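ThiS/MoaD family protein (Amycolatopsis orientalis, PDB 4N6E) probably serves as a small ubiquitin-like sulfur carrier, forming a complex with the thiosugar synthase BexX in 2-thiosugar biosynthesis. Local coordinates at residues E30-V35 and A44-E49; A26-I31 and D79-L84. All blocks are in the same frame, centred on the assembly; numbering follows the deposited sequence.

From the N terminus, the chain makes a first antiparallel strand pair, 3-6 and 20-23, and then enters the turn 26-27 and helix 28-38, from which both contacts start. Contact 1 closes a short loop: after eight intervening residues, 44-49 comes back against the side of the helix. Contact 2 closes a much longer one, since 79-84 arrives 48 residues further on and lies against the start of the same helix. The loop of contact 1 is thus nested inside that of contact 2. Glu30 and Ile31 belong to both, and Leu46 CD2 meets Ile83 CG2 at 3.6 Å, joining helix 28-38, the 42-48 region and the central strand 80-88.

Contact 1: residues E30-V35 and A44-E49; sequences EIIDDV and ARLVKE
Ile32 of helix 28-38 meets Leu46 and Val47 of the returning chain, and its side chain carries the whole helix side of this contact. Its CB already points toward 44-49 but stays 5.0 Å from Leu46 CD1, the nearest side-chain atom there, so the touching begins one bond further out. There the chain forks. CG1 comes to 4.3 Å from Leu46 CD1, the methyl that Leu46 extends toward the helix. CG2, on the other branch, is at the limit of contact, 4.5 Å from both Leu46 CD1 and Val47 CG1. At the tip, CD1 continues outward because CG1-CD1 runs anti to CA (chi2 170°), and this straight reach brings CD1 to 4.4 Å from both Val47 CG1 and Leu46 CD1. Ile32 therefore straddles two consecutive residues, its tip shared between their two methyls while CG1 adds the closest approach to Leu46.

All of this is loose apolar packing of methyl and methylene groups, with the backbones well apart: the CA atoms of Ile32 and Leu46 are 8.4 Å from each other. Lys43 also covers Ile32, and Val35, one turn on, rests on Ile42, so helix 42-46 continues the same apolar seam. Asp33 makes a salt bridge to Lys43 beside it. Arg45 belongs to a different face, where it forms a salt bridge with an acidic side chain of another protein's chain. The seam packs the second, short helix and the start of strand 47-48 against the main helix, an arrangement that belongs to the ubiquitin-like beta-grasp fold of the ThiS family.

Contact 2: residues A26-I31 and D79-L84; sequences ATVLEI and DTLTIL
With CG anti to the backbone N (chi1 -169°), Leu81 sends its side chain from the strand up to helix 28-38, while Ile31 answers with CG2 in the equivalent position, anti to its own N. The two side chains slide past each other in opposite directions, and Leu81 CD1 ends 4.1 Å from Ile31 CG2. The same Leu81 methyl also meets Val28, one turn earlier in the helix: Val28 turns CG2 anti to its carbonyl carbon, which places that methyl 4.4 Å from Leu81 CD1. The two helix partners subtend about 113° at CD1, so this one methyl fits between residues i and i+3 on the inner face of the first helical turn.

Around this point the core is filled from several directions. Val3 and Val5 of the neighbouring strand 3-6 also touch Ile31, Val58 of strand 56-60 touches Leu81, and Val65 and Ala73 close on Val28.

The polar groups of 26-31 serve the helix end. Thr27 is the N-cap and forms a capping box with Glu30: Glu30 N donates to Thr27 OG1 at 3.1 Å, while the return bond from Thr27 N to Glu30 OE1 is weak. Glu30 OE1 is held more firmly by Ala26 N, at 2.7 Å and nearly along the C-O axis. The chemistry is thus divided: hydrogen bonds fix where the helix begins, and purely apolar contacts, which depend on shape rather than direction, seat it on the central strand of the beta-grasp sheet.

Contact 1: residues E30-V35 and A44-E49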
loop_
_atom_site.group_PDB
_atom_site.type_symbol
_atom_site.label_atom_id
_atom_site.label_comp_id
_atom_site.label_asym_id
_atom_site.label_seq_id
_atom_site.Cartn_x
_atom_site.Cartn_y
_atom_site.Cartn_z
ATOM N N GLU B 30 -16.294 42.875 -32.991
ATOM C CA GLU B 30 -15.546 44.075 -33.344
ATOM C C GLU B 30 -14.445 44.311 -32.315
ATOM O O GLU B 30 -13.325 44.652 -32.684
ATOM C CB GLU B 30 -16.467 45.301 -33.457
ATOM C CG GLU B 30 -17.355 45.279 -34.702
ATOM C CD GLU B 30 -18.183 46.543 -34.880
ATOM O OE1 GLU B 30 -18.536 47.200 -33.872
ATOM O OE2 GLU B 30 -18.483 46.877 -36.043
ATOM N N ILE B 31 -14.757 44.110 -31.037
ATOM C CA ILE B 31 -13.766 44.267 -29.962
ATOM C C ILE B 31 -12.633 43.246 -30.089
ATOM O O ILE B 31 -11.501 43.508 -29.674
ATOM C CB ILE B 31 -14.399 44.117 -28.563
ATOM C CG1 ILE B 31 -15.432 45.220 -28.317
ATOM C CG2 ILE B 31 -13.335 44.143 -27.473
ATOM C CD1 ILE B 31 -14.846 46.587 -28.023
ATOM N N ILE B 32 -12.935 42.084 -30.654
ATOM C CA ILE B 32 -11.919 41.066 -30.849
ATOM C C ILE B 32 -11.012 41.513 -32.001
ATOM O O ILE B 32 -9.818 41.719 -31.795
ATOM C CB ILE B 32 -12.558 39.665 -31.038
ATOM C CG1 ILE B 32 -13.036 39.149 -29.672
ATOM C CG2 ILE B 32 -11.578 38.673 -31.655
ATOM C CD1 ILE B 32 -13.901 37.903 -29.719
ATOM N N ASP B 33 -11.596 41.696 -33.186
ATOM C CA ASP B 33 -10.878 42.181 -34.380
ATOM C C ASP B 33 -9.959 43.387 -34.097
ATOM O O ASP B 33 -8.843 43.455 -34.610
ATOM C CB ASP B 33 -11.883 42.561 -35.479
ATOM C CG ASP B 33 -12.545 41.351 -36.136
ATOM O OD1 ASP B 33 -12.006 40.232 -36.037
ATOM O OD2 ASP B 33 -13.611 41.523 -36.767
ATOM N N ASP B 34 -10.439 44.322 -33.279
ATOM C CA ASP B 34 -9.691 45.533 -32.904
ATOM C C ASP B 34 -8.466 45.218 -32.033
ATOM O O ASP B 34 -7.464 45.940 -32.068
ATOM C CB ASP B 34 -10.624 46.503 -32.157
ATOM C CG ASP B 34 -10.002 47.871 -31.926
ATOM O OD1 ASP B 34 -9.560 48.500 -32.916
ATOM O OD2 ASP B 34 -9.979 48.329 -30.756
ATOM N N VAL B 35 -8.559 44.150 -31.245
ATOM C CA VAL B 35 -7.451 43.704 -30.402
ATOM C C VAL B 35 -6.452 42.886 -31.238
ATOM O O VAL B 35 -5.242 43.034 -31.071
ATOM C CB VAL B 35 -7.973 42.932 -29.160
ATOM C CG1 VAL B 35 -6.899 42.049 -28.543
ATOM C CG2 VAL B 35 -8.490 43.911 -28.114
ATOM N N ALA B 44 -7.217 33.747 -32.839
ATOM C CA ALA B 44 -7.182 32.307 -33.101
ATOM C C ALA B 44 -7.530 31.476 -31.856
ATOM O O ALA B 44 -8.145 30.413 -31.961
ATOM C CB ALA B 44 -5.814 31.909 -33.637
ATOM N N ARG B 45 -7.144 31.975 -30.685
ATOM C CA ARG B 45 -7.430 31.303 -29.416
ATOM C C ARG B 45 -8.885 31.490 -28.978
ATOM O O ARG B 45 -9.396 30.698 -28.186
ATOM C CB ARG B 45 -6.510 31.833 -28.306
ATOM C CG ARG B 45 -5.020 31.849 -28.644
ATOM C CD ARG B 45 -4.213 30.838 -27.846
ATOM N NE ARG B 45 -4.568 29.458 -28.164
ATOM C CZ ARG B 45 -4.069 28.390 -27.542
ATOM N NH1 ARG B 45 -3.183 28.531 -26.558
ATOM N NH2 ARG B 45 -4.458 27.174 -27.902
ATOM N N LEU B 46 -9.546 32.534 -29.486
ATOM C CA LEU B 46 -10.886 32.910 -29.019
ATOM C C LEU B 46 -12.030 32.441 -29.908
ATOM O O LEU B 46 -13.104 32.123 -29.397
ATOM C CB LEU B 46 -10.978 34.422 -28.855
ATOM C CG LEU B 46 -9.945 35.059 -27.925
ATOM C CD1 LEU B 46 -10.121 36.572 -27.909
ATOM C CD2 LEU B 46 -10.033 34.487 -26.520
ATOM N N VAL B 47 -11.833 32.409 -31.226
ATOM C CA VAL B 47 -12.921 31.994 -32.123
ATOM C C VAL B 47 -12.495 30.840 -33.013
ATOM O O VAL B 47 -11.322 30.686 -33.332
ATOM C CB VAL B 47 -13.499 33.170 -32.967
ATOM C CG1 VAL B 47 -13.058 34.520 -32.399
ATOM C CG2 VAL B 47 -13.132 33.064 -34.446
ATOM N N LYS B 48 -13.478 30.035 -33.401
ATOM C CA LYS B 48 -13.265 28.893 -34.267
ATOM C C LYS B 48 -14.504 28.730 -35.132
ATOM O O LYS B 48 -15.610 28.545 -34.612
ATOM C CB LYS B 48 -13.041 27.639 -33.425
ATOM C CG LYS B 48 -12.500 26.445 -34.194
ATOM C CD LYS B 48 -12.614 25.161 -33.384
ATOM C CE LYS B 48 -11.630 24.111 -33.875
ATOM N NZ LYS B 48 -11.983 22.745 -33.405
ATOM N N GLU B 49 -14.310 28.807 -36.449
ATOM C CA GLU B 49 -15.402 28.719 -37.434
ATOM C C GLU B 49 -16.548 29.697 -37.131
ATOM O O GLU B 49 -17.695 29.291 -36.894
ATOM C CB GLU B 49 -15.905 27.275 -37.561
ATOM C CG GLU B 49 -14.994 26.403 -38.418
ATOM C CD GLU B 49 -14.643 25.088 -37.754
ATOM O OE1 GLU B 49 -15.569 24.383 -37.289
ATOM O OE2 GLU B 49 -13.434 24.770 -37.698
#

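Contact 2: residues A26-I31 and D79-L84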
loop_
_atom_site.group_PDB
_atom_site.type_symbol
_atom_site.label_atom_id
_atom_site.label_comp_id
_atom_site.label_asym_id
_atom_site.label_seq_id
_atom_site.Cartn_x
_atom_site.Cartn_y
_atom_site.Cartn_z
ATOM N N ALA B 26 -18.584 47.885 -31.248
ATOM C CA ALA B 26 -19.979 47.849 -30.804
ATOM C C ALA B 26 -20.456 46.432 -30.490
ATOM O O ALA B 26 -21.264 46.256 -29.587
ATOM C CB ALA B 26 -20.884 48.493 -31.846
ATOM N N THR B 27 -19.984 45.444 -31.251
ATOM C CA THR B 27 -20.232 44.045 -30.944
ATOM C C THR B 27 -19.008 43.452 -30.244
ATOM O O THR B 27 -17.970 44.096 -30.140
ATOM C CB THR B 27 -20.529 43.209 -32.207
ATOM O OG1 THR B 27 -19.406 43.255 -33.095
ATOM C CG2 THR B 27 -21.776 43.709 -32.926
ATOM N N VAL B 28 -19.147 42.225 -29.749
ATOM C CA VAL B 28 -18.028 41.501 -29.166
ATOM C C VAL B 28 -16.980 41.257 -30.237
ATOM O O VAL B 28 -15.789 41.383 -29.974
ATOM C CB VAL B 28 -18.476 40.143 -28.569
ATOM C CG1 VAL B 28 -17.284 39.232 -28.295
ATOM C CG2 VAL B 28 -19.273 40.362 -27.297
ATOM N N LEU B 29 -17.441 40.900 -31.437
ATOM C CA LEU B 29 -16.559 40.505 -32.532
ATOM C C LEU B 29 -15.735 41.673 -33.067
ATOM O O LEU B 29 -14.614 41.483 -33.549
ATOM C CB LEU B 29 -17.372 39.878 -33.666
ATOM C CG LEU B 29 -16.633 39.519 -34.960
ATOM C CD1 LEU B 29 -15.447 38.604 -34.692
ATOM C CD2 LEU B 29 -17.599 38.876 -35.950
ATOM N N GLU B 30 -16.294 42.875 -32.991
ATOM C CA GLU B 30 -15.546 44.075 -33.344
ATOM C C GLU B 30 -14.445 44.311 -32.315
ATOM O O GLU B 30 -13.325 44.652 -32.684
ATOM C CB GLU B 30 -16.467 45.301 -33.457
ATOM C CG GLU B 30 -17.355 45.279 -34.702
ATOM C CD GLU B 30 -18.183 46.543 -34.880
ATOM O OE1 GLU B 30 -18.536 47.200 -33.872
ATOM O OE2 GLU B 30 -18.483 46.877 -36.043
ATOM N N ILE B 31 -14.757 44.110 -31.037
ATOM C CA ILE B 31 -13.766 44.267 -29.962
ATOM C C ILE B 31 -12.633 43.246 -30.089
ATOM O O ILE B 31 -11.501 43.508 -29.674
ATOM C CB ILE B 31 -14.399 44.117 -28.563
ATOM C CG1 ILE B 31 -15.432 45.220 -28.317
ATOM C CG2 ILE B 31 -13.335 44.143 -27.473
ATOM C CD1 ILE B 31 -14.846 46.587 -28.023
ATOM N N ASP B 79 -17.612 49.858 -21.296
ATOM C CA ASP B 79 -17.845 48.476 -20.878
ATOM C C ASP B 79 -16.515 47.767 -20.623
ATOM O O ASP B 79 -15.504 48.096 -21.245
ATOM C CB ASP B 79 -18.633 47.699 -21.952
ATOM C CG ASP B 79 -20.137 48.004 -21.940
ATOM O OD1 ASP B 79 -20.649 48.610 -20.976
ATOM O OD2 ASP B 79 -20.822 47.609 -22.906
ATOM N N THR B 80 -16.527 46.810 -19.696
ATOM C CA THR B 80 -15.388 45.912 -19.471
ATOM C C THR B 80 -15.684 44.549 -20.091
ATOM O O THR B 80 -16.770 44.001 -19.898
ATOM C CB THR B 80 -15.101 45.715 -17.969
ATOM O OG1 THR B 80 -14.771 46.977 -17.377
ATOM C CG2 THR B 80 -13.930 44.740 -17.753
ATOM N N LEU B 81 -14.711 44.003 -20.814
ATOM C CA LEU B 81 -14.870 42.722 -21.487
ATOM C C LEU B 81 -13.829 41.715 -20.971
ATOM O O LEU B 81 -12.621 41.886 -21.187
ATOM C CB LEU B 81 -14.757 42.914 -22.999
ATOM C CG LEU B 81 -15.153 41.721 -23.884
ATOM C CD1 LEU B 81 -15.996 42.167 -25.067
ATOM C CD2 LEU B 81 -13.946 40.928 -24.377
ATOM N N THR B 82 -14.305 40.670 -20.285
ATOM C CA THR B 82 -13.425 39.676 -19.682
ATOM C C THR B 82 -13.382 38.393 -20.492
ATOM O O THR B 82 -14.418 37.883 -20.887
ATOM C CB THR B 82 -13.879 39.304 -18.269
ATOM O OG1 THR B 82 -14.185 40.488 -17.528
ATOM C CG2 THR B 82 -12.786 38.535 -17.556
ATOM N N ILE B 83 -12.175 37.874 -20.706
ATOM C CA ILE B 83 -11.957 36.563 -21.318
ATOM C C ILE B 83 -11.594 35.546 -20.240
ATOM O O ILE B 83 -10.645 35.737 -19.490
ATOM C CB ILE B 83 -10.831 36.602 -22.352
ATOM C CG1 ILE B 83 -11.060 37.751 -23.335
ATOM C CG2 ILE B 83 -10.751 35.265 -23.080
ATOM C CD1 ILE B 83 -10.007 37.872 -24.423
ATOM N N LEU B 84 -12.353 34.463 -20.180
ATOM C CA LEU B 84 -12.256 33.499 -19.086
ATOM C C LEU B 84 -12.278 32.075 -19.649
ATOM O O LEU B 84 -13.347 31.494 -19.843
ATOM C CB LEU B 84 -13.418 33.724 -18.133
ATOM C CG LEU B 84 -13.407 32.996 -16.803
ATOM C CD1 LEU B 84 -12.382 33.604 -15.853
ATOM C CD2 LEU B 84 -14.800 33.048 -16.191
#